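Local coordinates for protein sucrose 6(F)-phosphate phosphorylase (PDB 6S9V) that is a phosphorylase of the alpha-amylase family, with a closed eight-stranded parallel beta/alpha (TIM) barrel at its centre, at residues Gly140-Arg148 against Tyr215-Phe225; Glu228-Lys239 against Tyr261-Leu269. All coordinates share one frame; numbering follows the deposited sequence.

Overall arrangement
Both interactions lie within the alpha-amylase-family region, around its barrel, their centres about 19 Å apart, and follow one another along the chain. Interaction 1 joins the excursion between strands 92-97 and 207-210 to the loop leaving strand 207-210; interaction 2 joins helix 230-244, which follows that loop, to the end of helix 257-265. They touch directly: K219 NZ forms a salt bridge with E230 OE2, and V216 CG2 packs on I231 CD1 at 3.5 Å. A sulfate binds at interaction 1, where the side chain of Y215 also comes about 6 Å from a bound BTB molecule; interaction 2 belongs to the helical shell of the barrel.

Interaction 1: residues Gly140-Arg148 against Tyr215-Phe225; sequences GDIEKMFLR and YVIKKIGTSCF. With SO4 (sulfate ion), chain D.
R148 and Y215 converge on a sulfate ion. NE and NH2 of R148 both donate to one oxygen, O2, at 3.0 and 2.9 Å, with O2 in the guanidinium plane at its edge; the hydroxyl OH of Y215 donates to sulfate O1 at 2.8 Å, and H358 supplies a further hydrogen bond to the ion. The arginine chain bends twice (chi2 -55°, chi3 -63°), which curls it across Y215 at about a right angle and brings CD to 3.2 Å from Y215 OH. NH1 of R148 is spent on its neighbour's carbonyl, L147 O, a bond that helps fix the rotation of the guanidinium.

The F146 ring lies beside this pair. R148 CD sits over one face near the rim, CE2 of F146 approaches Y215 OH, and the F146 edge points into the face of F225 in a T-shaped stack with centroids 5.6 Å apart and planes at 76°. F225 CD1 in turn stands over the centre of the Y215 ring, and F171 meets that ring edge-to-face, so the sulfate-binding tyrosine is set among aromatics.

Away from the sulfate, one backbone bond and a sulfur-rich apolar patch join the segments. F146 N donates to S223 O at 2.9 Å, almost straight and on a carbonyl lone pair. The extended M145 chain lays CG and CE against C224 SG, and its CE meets I220 CD1 at 3.8 Å. A water bridges D141 O, G221 N and T222 O; D141 OD2 touches I220 CG2 but has its hydrogen bond with W132. Two successive ST turns, at T222 and S223, shape the facing loop. A long excursion after the third barrel strand is characteristic of the alpha-amylase family; here it packs on the loop after the fourth, beside a sulfate probably from the crystallisation liquor.

Interaction 2: residues Glu228-Lys239 against Tyr261-Leu269; sequences EPEIYEFLDWAK and YKLAERGFL
Two successive outer helices of the barrel meet through Y232, K239, R266 and F268, at the Schellman motif that ends helix 257-265. The axes of segments 230-239 and 261-265 run 41° apart, 13.0 Å from each other at closest approach, so long side chains span the gap.

Y232 reaches across, and NH1 of R266 stands over the centre of its ring, 3.2 Å above the plane. This is a cation-pi contact; the guanidinium is tilted, its plane 57° from that of the ring, and R266 CD rests on Y232 CE1. Beyond the ring, Y232 OH ends against L263 CD2 and K262 CG. K262 is fully extended, which carries it to E228, where NZ takes the syn lone pair of OE1 in a salt bridge modelled at 2.5 Å, a length probably too short to take literally.

F268 meets the edge of the Y232 ring through CE2. CB of L235 packs on F268 CZ at 3.7 Å, while D236 OD1 comes to the phenyl edge in plane, 3.4 Å from CZ; carboxylate and ring are almost coplanar (6°), an approach that sets the oxygen against the ring's C-H rim. L235 CD1 also meets L263 CD2, and L251 of strand 248-251 contacts L235, L263 and F268 from the barrel.

At the far end the extended K239 crosses F268 at a slant, its CD against CE1, and donates from NZ to G267 O at 2.9 Å, arriving from above the carbonyl plane. A water accepts from the same NZ and donates to R266 O. The ammonium thus reaches one carbonyl directly and a second through water at the helix terminus, where its charge is probably favourable. G267, with positive phi, is the C-prime residue; F268 N returns to L263 O at 2.9 Å and G267 N to A264 O. Adjacent helices closing over the strand between them are a hallmark of the TIM barrel.

Interaction 1: residues Gly140-Arg148 against Tyr215-Phe225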
loop_
_atom_site.group_PDB
_atom_site.type_symbol
_atom_site.label_atom_id
_atom_site.label_comp_id
_atom_site.label_asym_id
_atom_site.label_seq_id
_atom_site.Cartn_x
_atom_site.Cartn_y
_atom_site.Cartn_z
ATOM N N GLY A 140 18.917 25.169 -9.318
ATOM C CA GLY A 140 19.751 24.588 -8.284
ATOM C C GLY A 140 18.948 24.041 -7.124
ATOM O O GLY A 140 19.319 23.023 -6.532
ATOM N N ASP A 141 17.836 24.695 -6.786
ATOM C CA ASP A 141 16.985 24.190 -5.716
ATOM C C ASP A 141 16.217 22.952 -6.165
ATOM O O ASP A 141 16.080 21.990 -5.400
ATOM C CB ASP A 141 16.021 25.282 -5.250
ATOM C CG ASP A 141 16.732 26.448 -4.589
ATOM O OD1 ASP A 141 17.870 26.255 -4.110
ATOM O OD2 ASP A 141 16.149 27.551 -4.536
ATOM N N ILE A 142 15.711 22.956 -7.403
ATOM C CA ILE A 142 15.000 21.791 -7.922
ATOM C C ILE A 142 15.922 20.579 -7.948
ATOM O O ILE A 142 15.502 19.449 -7.665
ATOM C CB ILE A 142 14.437 22.088 -9.326
ATOM C CG1 ILE A 142 13.516 23.310 -9.314
ATOM C CG2 ILE A 142 13.702 20.871 -9.861
ATOM C CD1 ILE A 142 12.393 23.232 -8.311
ATOM N N GLU A 143 17.194 20.797 -8.293
ATOM C CA GLU A 143 18.156 19.707 -8.402
ATOM C C GLU A 143 18.378 18.992 -7.078
ATOM O O GLU A 143 18.827 17.840 -7.080
ATOM C CB GLU A 143 19.479 20.257 -8.943
ATOM C CG GLU A 143 19.408 20.688 -10.404
ATOM C CD GLU A 143 20.627 21.478 -10.852
ATOM O OE1 GLU A 143 21.414 21.915 -9.987
ATOM O OE2 GLU A 143 20.794 21.666 -12.075
ATOM N N LYS A 144 18.076 19.637 -5.950
ATOM C CA LYS A 144 18.199 18.991 -4.649
ATOM C C LYS A 144 16.985 18.143 -4.289
ATOM O O LYS A 144 17.014 17.436 -3.273
ATOM C CB LYS A 144 18.412 20.035 -3.550
ATOM C CG LYS A 144 19.676 20.869 -3.698
ATOM C CD LYS A 144 19.789 21.879 -2.563
ATOM C CE LYS A 144 21.000 22.788 -2.727
ATOM N NZ LYS A 144 21.077 23.795 -1.632
ATOM N N MET A 145 15.926 18.189 -5.085
ATOM C CA MET A 145 14.673 17.566 -4.699
ATOM C C MET A 145 14.581 16.140 -5.218
ATOM O O MET A 145 15.155 15.789 -6.250
ATOM C CB MET A 145 13.490 18.379 -5.224
ATOM C CG MET A 145 13.427 19.783 -4.664
ATOM S SD MET A 145 12.076 20.741 -5.367
ATOM C CE MET A 145 12.397 22.323 -4.586
ATOM N N PHE A 146 13.835 15.320 -4.482
ATOM C CA PHE A 146 13.479 13.967 -4.905
ATOM C C PHE A 146 12.305 14.083 -5.865
ATOM O O PHE A 146 11.143 14.122 -5.456
ATOM C CB PHE A 146 13.170 13.102 -3.684
ATOM C CG PHE A 146 12.779 11.683 -4.011
ATOM C CD1 PHE A 146 13.515 10.918 -4.901
ATOM C CD2 PHE A 146 11.715 11.088 -3.353
ATOM C CE1 PHE A 146 13.151 9.608 -5.182
ATOM C CE2 PHE A 146 11.355 9.774 -3.616
ATOM C CZ PHE A 146 12.074 9.033 -4.528
ATOM N N LEU A 147 12.613 14.106 -7.157
ATOM C CA LEU A 147 11.623 14.367 -8.185
ATOM C C LEU A 147 10.941 13.069 -8.590
ATOM O O LEU A 147 11.584 12.023 -8.697
ATOM C CB LEU A 147 12.282 15.010 -9.404
ATOM C CG LEU A 147 12.909 16.384 -9.177
ATOM C CD1 LEU A 147 13.546 16.902 -10.456
ATOM C CD2 LEU A 147 11.865 17.368 -8.659
ATOM N N ARG A 148 9.627 13.145 -8.792
ATOM C CA ARG A 148 8.834 12.022 -9.272
ATOM C C ARG A 148 8.274 12.281 -10.661
ATOM O O ARG A 148 7.475 11.479 -11.160
ATOM C CB ARG A 148 7.696 11.726 -8.293
ATOM C CG ARG A 148 8.111 11.760 -6.833
ATOM C CD ARG A 148 9.277 10.829 -6.519
ATOM N NE ARG A 148 8.944 9.425 -6.749
ATOM C CZ ARG A 148 9.579 8.620 -7.598
ATOM N NH1 ARG A 148 10.610 9.055 -8.315
ATOM N NH2 ARG A 148 9.186 7.359 -7.720
ATOM N N TYR A 215 5.544 13.258 1.034
ATOM C CA TYR A 215 5.757 14.393 0.146
ATOM C C TYR A 215 5.103 15.686 0.616
ATOM O O TYR A 215 5.273 16.716 -0.045
ATOM C CB TYR A 215 5.241 14.052 -1.253
ATOM C CG TYR A 215 6.028 12.953 -1.901
ATOM C CD1 TYR A 215 7.182 13.235 -2.612
ATOM C CD2 TYR A 215 5.643 11.625 -1.768
ATOM C CE1 TYR A 215 7.916 12.238 -3.201
ATOM C CE2 TYR A 215 6.382 10.610 -2.350
ATOM C CZ TYR A 215 7.516 10.929 -3.070
ATOM O OH TYR A 215 8.272 9.940 -3.656
ATOM N N VAL A 216 4.383 15.680 1.742
ATOM C CA VAL A 216 3.530 16.824 2.039
ATOM C C VAL A 216 4.312 18.073 2.445
ATOM O O VAL A 216 3.799 19.186 2.276
ATOM C CB VAL A 216 2.486 16.508 3.135
ATOM C CG1 VAL A 216 1.539 15.412 2.656
ATOM C CG2 VAL A 216 3.145 16.149 4.478
ATOM N N ILE A 217 5.538 17.943 2.949
ATOM C CA ILE A 217 6.324 19.106 3.356
ATOM C C ILE A 217 7.300 19.466 2.242
ATOM O O ILE A 217 8.177 18.668 1.880
ATOM C CB ILE A 217 7.080 18.862 4.674
ATOM C CG1 ILE A 217 6.111 18.506 5.807
ATOM C CG2 ILE A 217 7.917 20.096 5.046
ATOM C CD1 ILE A 217 5.022 19.546 6.068
ATOM N N LYS A 218 7.157 20.674 1.714
ATOM C CA LYS A 218 8.104 21.239 0.764
ATOM C C LYS A 218 8.954 22.267 1.496
ATOM O O LYS A 218 8.421 23.122 2.211
ATOM C CB LYS A 218 7.394 21.890 -0.419
ATOM C CG LYS A 218 6.815 20.906 -1.438
ATOM C CD LYS A 218 5.655 20.117 -0.856
ATOM C CE LYS A 218 4.896 19.393 -1.944
ATOM N NZ LYS A 218 3.842 18.512 -1.398
ATOM N N LYS A 219 10.268 22.167 1.338
ATOM C CA LYS A 219 11.175 23.143 1.935
ATOM C C LYS A 219 12.360 23.320 1.002
ATOM O O LYS A 219 13.067 22.348 0.714
ATOM C CB LYS A 219 11.643 22.691 3.322
ATOM C CG LYS A 219 12.521 23.708 4.053
ATOM C CD LYS A 219 13.097 23.128 5.342
ATOM C CE LYS A 219 12.117 23.242 6.503
ATOM N NZ LYS A 219 12.778 23.035 7.825
ATOM N N ILE A 220 12.589 24.556 0.551
ATOM C CA ILE A 220 13.704 24.818 -0.347
ATOM C C ILE A 220 15.003 24.474 0.365
ATOM O O ILE A 220 15.192 24.788 1.548
ATOM C CB ILE A 220 13.701 26.282 -0.814
ATOM C CG1 ILE A 220 12.445 26.584 -1.635
ATOM C CG2 ILE A 220 14.950 26.584 -1.636
ATOM C CD1 ILE A 220 12.206 25.631 -2.785
ATOM N N GLY A 221 15.912 23.828 -0.358
ATOM C CA GLY A 221 17.158 23.366 0.207
ATOM C C GLY A 221 17.144 21.934 0.685
ATOM O O GLY A 221 18.218 21.384 0.976
ATOM N N THR A 222 15.975 21.304 0.763
ATOM C CA THR A 222 15.851 19.909 1.155
ATOM C C THR A 222 15.403 19.081 -0.044
ATOM O O THR A 222 15.064 19.613 -1.108
ATOM C CB THR A 222 14.841 19.732 2.295
ATOM O OG1 THR A 222 13.507 19.815 1.770
ATOM C CG2 THR A 222 15.013 20.796 3.355
ATOM N N SER A 223 15.369 17.759 0.156
ATOM C CA SER A 223 14.844 16.857 -0.862
ATOM C C SER A 223 13.343 17.004 -1.043
ATOM O O SER A 223 12.797 16.525 -2.041
ATOM C CB SER A 223 15.154 15.404 -0.492
ATOM O OG SER A 223 14.462 15.042 0.688
ATOM N N CYS A 224 12.666 17.645 -0.092
ATOM C CA CYS A 224 11.209 17.705 -0.053
ATOM C C CYS A 224 10.597 16.317 0.082
ATOM O O CYS A 224 9.471 16.079 -0.369
ATOM C CB CYS A 224 10.655 18.421 -1.281
ATOM S SG CYS A 224 11.221 20.133 -1.369
ATOM N N PHE A 225 11.326 15.391 0.707
ATOM C CA PHE A 225 10.772 14.090 1.063
ATOM C C PHE A 225 11.052 13.811 2.533
ATOM O O PHE A 225 12.208 13.848 2.975
ATOM C CB PHE A 225 11.330 12.946 0.204
ATOM C CG PHE A 225 10.691 11.620 0.504
ATOM C CD1 PHE A 225 9.418 11.330 0.033
ATOM C CD2 PHE A 225 11.347 10.673 1.272
ATOM C CE1 PHE A 225 8.815 10.113 0.325
ATOM C CE2 PHE A 225 10.747 9.460 1.563
ATOM C CZ PHE A 225 9.489 9.181 1.091
HETATM S S SO4 D . 6.545 6.769 -4.548
HETATM O O1 SO4 D . 7.280 7.336 -3.410
HETATM O O2 SO4 D . 7.002 7.354 -5.804
HETATM O O3 SO4 D . 6.769 5.328 -4.564
HETATM O O4 SO4 D . 5.122 7.052 -4.413
HETATM O O HOH W 1 15.439 22.041 -2.460
#

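Interaction 2: residues Glu228-Lys239 against Tyr261-Leu269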
loop_
_atom_site.group_PDB
_atom_site.type_symbol
_atom_site.label_atom_id
_atom_site.label_comp_id
_atom_site.label_asym_id
_atom_site.label_seq_id
_atom_site.Cartn_x
_atom_site.Cartn_y
_atom_site.Cartn_z
ATOM N N GLU A 228 11.972 16.561 8.110
ATOM C CA GLU A 228 11.854 16.616 9.558
ATOM C C GLU A 228 12.382 17.944 10.090
ATOM O O GLU A 228 13.336 18.501 9.541
ATOM C CB GLU A 228 12.625 15.464 10.210
ATOM C CG GLU A 228 12.120 14.096 9.789
ATOM C CD GLU A 228 12.932 12.961 10.385
ATOM O OE1 GLU A 228 12.786 12.695 11.594
ATOM O OE2 GLU A 228 13.718 12.341 9.641
ATOM N N PRO A 229 11.801 18.480 11.176
ATOM C CA PRO A 229 10.723 17.913 11.997
ATOM C C PRO A 229 9.312 18.257 11.524
ATOM O O PRO A 229 8.338 17.795 12.121
ATOM C CB PRO A 229 10.989 18.540 13.368
ATOM C CG PRO A 229 11.517 19.896 13.029
ATOM C CD PRO A 229 12.331 19.729 11.763
ATOM N N GLU A 230 9.206 19.054 10.457
ATOM C CA GLU A 230 7.901 19.541 10.015
ATOM C C GLU A 230 6.934 18.398 9.716
ATOM O O GLU A 230 5.740 18.491 10.023
ATOM C CB GLU A 230 8.068 20.428 8.781
ATOM C CG GLU A 230 8.691 21.794 9.065
ATOM C CD GLU A 230 10.215 21.783 9.081
ATOM O OE1 GLU A 230 10.827 20.697 9.034
ATOM O OE2 GLU A 230 10.804 22.883 9.131
ATOM N N ILE A 231 7.418 17.322 9.101
ATOM C CA ILE A 231 6.516 16.231 8.743
ATOM C C ILE A 231 5.830 15.673 9.989
ATOM O O ILE A 231 4.660 15.284 9.945
ATOM C CB ILE A 231 7.273 15.141 7.966
ATOM C CG1 ILE A 231 6.306 14.062 7.477
ATOM C CG2 ILE A 231 8.359 14.511 8.817
ATOM C CD1 ILE A 231 5.635 14.400 6.200
ATOM N N TYR A 232 6.537 15.640 11.124
ATOM C CA TYR A 232 5.952 15.056 12.329
ATOM C C TYR A 232 4.878 15.952 12.934
ATOM O O TYR A 232 3.952 15.457 13.591
ATOM C CB TYR A 232 7.059 14.747 13.341
ATOM C CG TYR A 232 7.643 13.374 13.123
ATOM C CD1 TYR A 232 6.949 12.246 13.529
ATOM C CD2 TYR A 232 8.865 13.196 12.490
ATOM C CE1 TYR A 232 7.449 10.987 13.324
ATOM C CE2 TYR A 232 9.380 11.925 12.281
ATOM C CZ TYR A 232 8.663 10.826 12.706
ATOM O OH TYR A 232 9.138 9.545 12.524
ATOM N N GLU A 233 4.967 17.264 12.715
ATOM C CA GLU A 233 3.910 18.161 13.165
ATOM C C GLU A 233 2.604 17.881 12.426
ATOM O O GLU A 233 1.520 17.914 13.026
ATOM C CB GLU A 233 4.353 19.607 12.957
ATOM C CG GLU A 233 5.657 19.956 13.659
ATOM C CD GLU A 233 6.114 21.369 13.367
ATOM O OE1 GLU A 233 5.284 22.294 13.471
ATOM O OE2 GLU A 233 7.303 21.553 13.026
ATOM N N PHE A 234 2.687 17.603 11.123
ATOM C CA PHE A 234 1.502 17.216 10.367
ATOM C C PHE A 234 1.000 15.841 10.793
ATOM O O PHE A 234 -0.204 15.640 10.982
ATOM C CB PHE A 234 1.804 17.216 8.870
ATOM C CG PHE A 234 0.668 16.707 8.029
ATOM C CD1 PHE A 234 -0.425 17.519 7.758
ATOM C CD2 PHE A 234 0.678 15.416 7.531
ATOM C CE1 PHE A 234 -1.480 17.056 7.003
ATOM C CE2 PHE A 234 -0.374 14.951 6.767
ATOM C CZ PHE A 234 -1.455 15.776 6.500
ATOM N N LEU A 235 1.907 14.868 10.913
ATOM C CA LEU A 235 1.493 13.526 11.310
ATOM C C LEU A 235 0.815 13.543 12.673
ATOM O O LEU A 235 -0.236 12.917 12.862
ATOM C CB LEU A 235 2.695 12.587 11.320
ATOM C CG LEU A 235 3.295 12.243 9.961
ATOM C CD1 LEU A 235 4.586 11.459 10.134
ATOM C CD2 LEU A 235 2.294 11.458 9.111
ATOM N N ASP A 236 1.394 14.263 13.636
ATOM C CA ASP A 236 0.791 14.322 14.961
ATOM C C ASP A 236 -0.588 14.959 14.896
ATOM O O ASP A 236 -1.538 14.461 15.511
ATOM C CB ASP A 236 1.686 15.109 15.925
ATOM C CG ASP A 236 2.991 14.394 16.234
ATOM O OD1 ASP A 236 3.092 13.176 15.975
ATOM O OD2 ASP A 236 3.920 15.054 16.749
ATOM N N TRP A 237 -0.715 16.063 14.150
ATOM C CA TRP A 237 -2.012 16.700 13.979
ATOM C C TRP A 237 -3.014 15.734 13.370
ATOM O O TRP A 237 -4.135 15.579 13.868
ATOM C CB TRP A 237 -1.882 17.952 13.103
ATOM C CG TRP A 237 -3.228 18.500 12.726
ATOM C CD1 TRP A 237 -4.003 19.343 13.462
ATOM C CD2 TRP A 237 -3.959 18.233 11.525
ATOM N NE1 TRP A 237 -5.173 19.614 12.799
ATOM C CE2 TRP A 237 -5.170 18.945 11.606
ATOM C CE3 TRP A 237 -3.708 17.459 10.388
ATOM C CZ2 TRP A 237 -6.128 18.904 10.598
ATOM C CZ3 TRP A 237 -4.656 17.422 9.389
ATOM C CH2 TRP A 237 -5.851 18.139 9.498
ATOM N N ALA A 238 -2.622 15.073 12.277
ATOM C CA ALA A 238 -3.554 14.216 11.562
ATOM C C ALA A 238 -3.967 13.018 12.406
ATOM O O ALA A 238 -5.129 12.595 12.364
ATOM C CB ALA A 238 -2.931 13.765 10.242
ATOM N N LYS A 239 -3.028 12.446 13.165
ATOM C CA LYS A 239 -3.349 11.277 13.977
ATOM C C LYS A 239 -4.404 11.614 15.028
ATOM O O LYS A 239 -5.354 10.848 15.234
ATOM C CB LYS A 239 -2.077 10.738 14.632
ATOM C CG LYS A 239 -2.298 9.473 15.446
ATOM C CD LYS A 239 -0.987 8.861 15.903
ATOM C CE LYS A 239 -1.214 7.496 16.527
ATOM N NZ LYS A 239 -0.188 7.169 17.553
ATOM N N TYR A 261 11.184 2.688 10.684
ATOM C CA TYR A 261 11.301 2.217 12.060
ATOM C C TYR A 261 11.031 3.336 13.060
ATOM O O TYR A 261 10.418 3.107 14.110
ATOM C CB TYR A 261 12.676 1.610 12.293
ATOM C CG TYR A 261 12.848 0.202 11.749
ATOM C CD1 TYR A 261 12.125 -0.253 10.644
ATOM C CD2 TYR A 261 13.750 -0.666 12.341
ATOM C CE1 TYR A 261 12.306 -1.554 10.152
ATOM C CE2 TYR A 261 13.941 -1.947 11.857
ATOM C CZ TYR A 261 13.223 -2.390 10.771
ATOM O OH TYR A 261 13.440 -3.684 10.333
ATOM N N LYS A 262 11.481 4.554 12.760
ATOM C CA LYS A 262 11.219 5.670 13.666
ATOM C C LYS A 262 9.728 5.987 13.722
ATOM O O LYS A 262 9.197 6.308 14.790
ATOM C CB LYS A 262 12.031 6.887 13.230
ATOM C CG LYS A 262 11.881 8.113 14.111
ATOM C CD LYS A 262 12.943 9.142 13.734
ATOM C CE LYS A 262 12.631 10.531 14.252
ATOM N NZ LYS A 262 13.576 11.526 13.660
ATOM N N LEU A 263 9.034 5.891 12.586
ATOM C CA LEU A 263 7.585 6.068 12.581
ATOM C C LEU A 263 6.908 5.065 13.508
ATOM O O LEU A 263 6.081 5.439 14.352
ATOM C CB LEU A 263 7.057 5.923 11.152
ATOM C CG LEU A 263 7.314 7.125 10.255
ATOM C CD1 LEU A 263 6.984 6.773 8.803
ATOM C CD2 LEU A 263 6.524 8.322 10.717
ATOM N N ALA A 264 7.251 3.781 13.366
ATOM C CA ALA A 264 6.712 2.754 14.257
ATOM C C ALA A 264 7.114 3.009 15.705
ATOM O O ALA A 264 6.295 2.857 16.623
ATOM C CB ALA A 264 7.190 1.367 13.809
ATOM N N GLU A 265 8.372 3.396 15.933
ATOM C CA GLU A 265 8.827 3.678 17.294
ATOM C C GLU A 265 8.033 4.823 17.915
ATOM O O GLU A 265 7.836 4.861 19.139
ATOM C CB GLU A 265 10.330 3.985 17.272
ATOM C CG GLU A 265 11.004 4.045 18.641
ATOM C CD GLU A 265 10.870 5.397 19.327
ATOM O OE1 GLU A 265 10.821 6.429 18.621
ATOM O OE2 GLU A 265 10.824 5.429 20.577
ATOM N N ARG A 266 7.581 5.768 17.098
ATOM C CA ARG A 266 6.787 6.892 17.567
ATOM C C ARG A 266 5.293 6.611 17.578
ATOM O O ARG A 266 4.513 7.519 17.890
ATOM C CB ARG A 266 7.095 8.125 16.714
ATOM C CG ARG A 266 8.493 8.658 16.981
ATOM C CD ARG A 266 8.786 9.942 16.240
ATOM N NE ARG A 266 10.051 10.519 16.694
ATOM C CZ ARG A 266 10.446 11.761 16.428
ATOM N NH1 ARG A 266 9.675 12.566 15.712
ATOM N NH2 ARG A 266 11.605 12.202 16.897
ATOM N N GLY A 267 4.882 5.372 17.312
ATOM C CA GLY A 267 3.492 4.985 17.455
ATOM C C GLY A 267 2.632 5.084 16.218
ATOM O O GLY A 267 1.400 5.107 16.346
ATOM N N PHE A 268 3.231 5.162 15.030
ATOM C CA PHE A 268 2.495 5.192 13.774
ATOM C C PHE A 268 2.485 3.817 13.115
ATOM O O PHE A 268 3.504 3.120 13.092
ATOM C CB PHE A 268 3.098 6.218 12.803
ATOM C CG PHE A 268 2.982 7.641 13.277
ATOM C CD1 PHE A 268 1.824 8.370 13.056
ATOM C CD2 PHE A 268 4.032 8.247 13.937
ATOM C CE1 PHE A 268 1.718 9.677 13.496
ATOM C CE2 PHE A 268 3.931 9.554 14.378
ATOM C CZ PHE A 268 2.769 10.266 14.157
ATOM N N LEU A 269 1.329 3.434 12.580
ATOM C CA LEU A 269 1.237 2.227 11.766
ATOM C C LEU A 269 1.899 2.438 10.408
ATOM O O LEU A 269 1.735 3.484 9.777
ATOM C CB LEU A 269 -0.225 1.822 11.567
ATOM C CG LEU A 269 -0.991 1.412 12.829
ATOM C CD1 LEU A 269 -2.488 1.378 12.589
ATOM C CD2 LEU A 269 -0.507 0.042 13.277
HETATM O O HOH W 2 2.047 8.501 17.435
#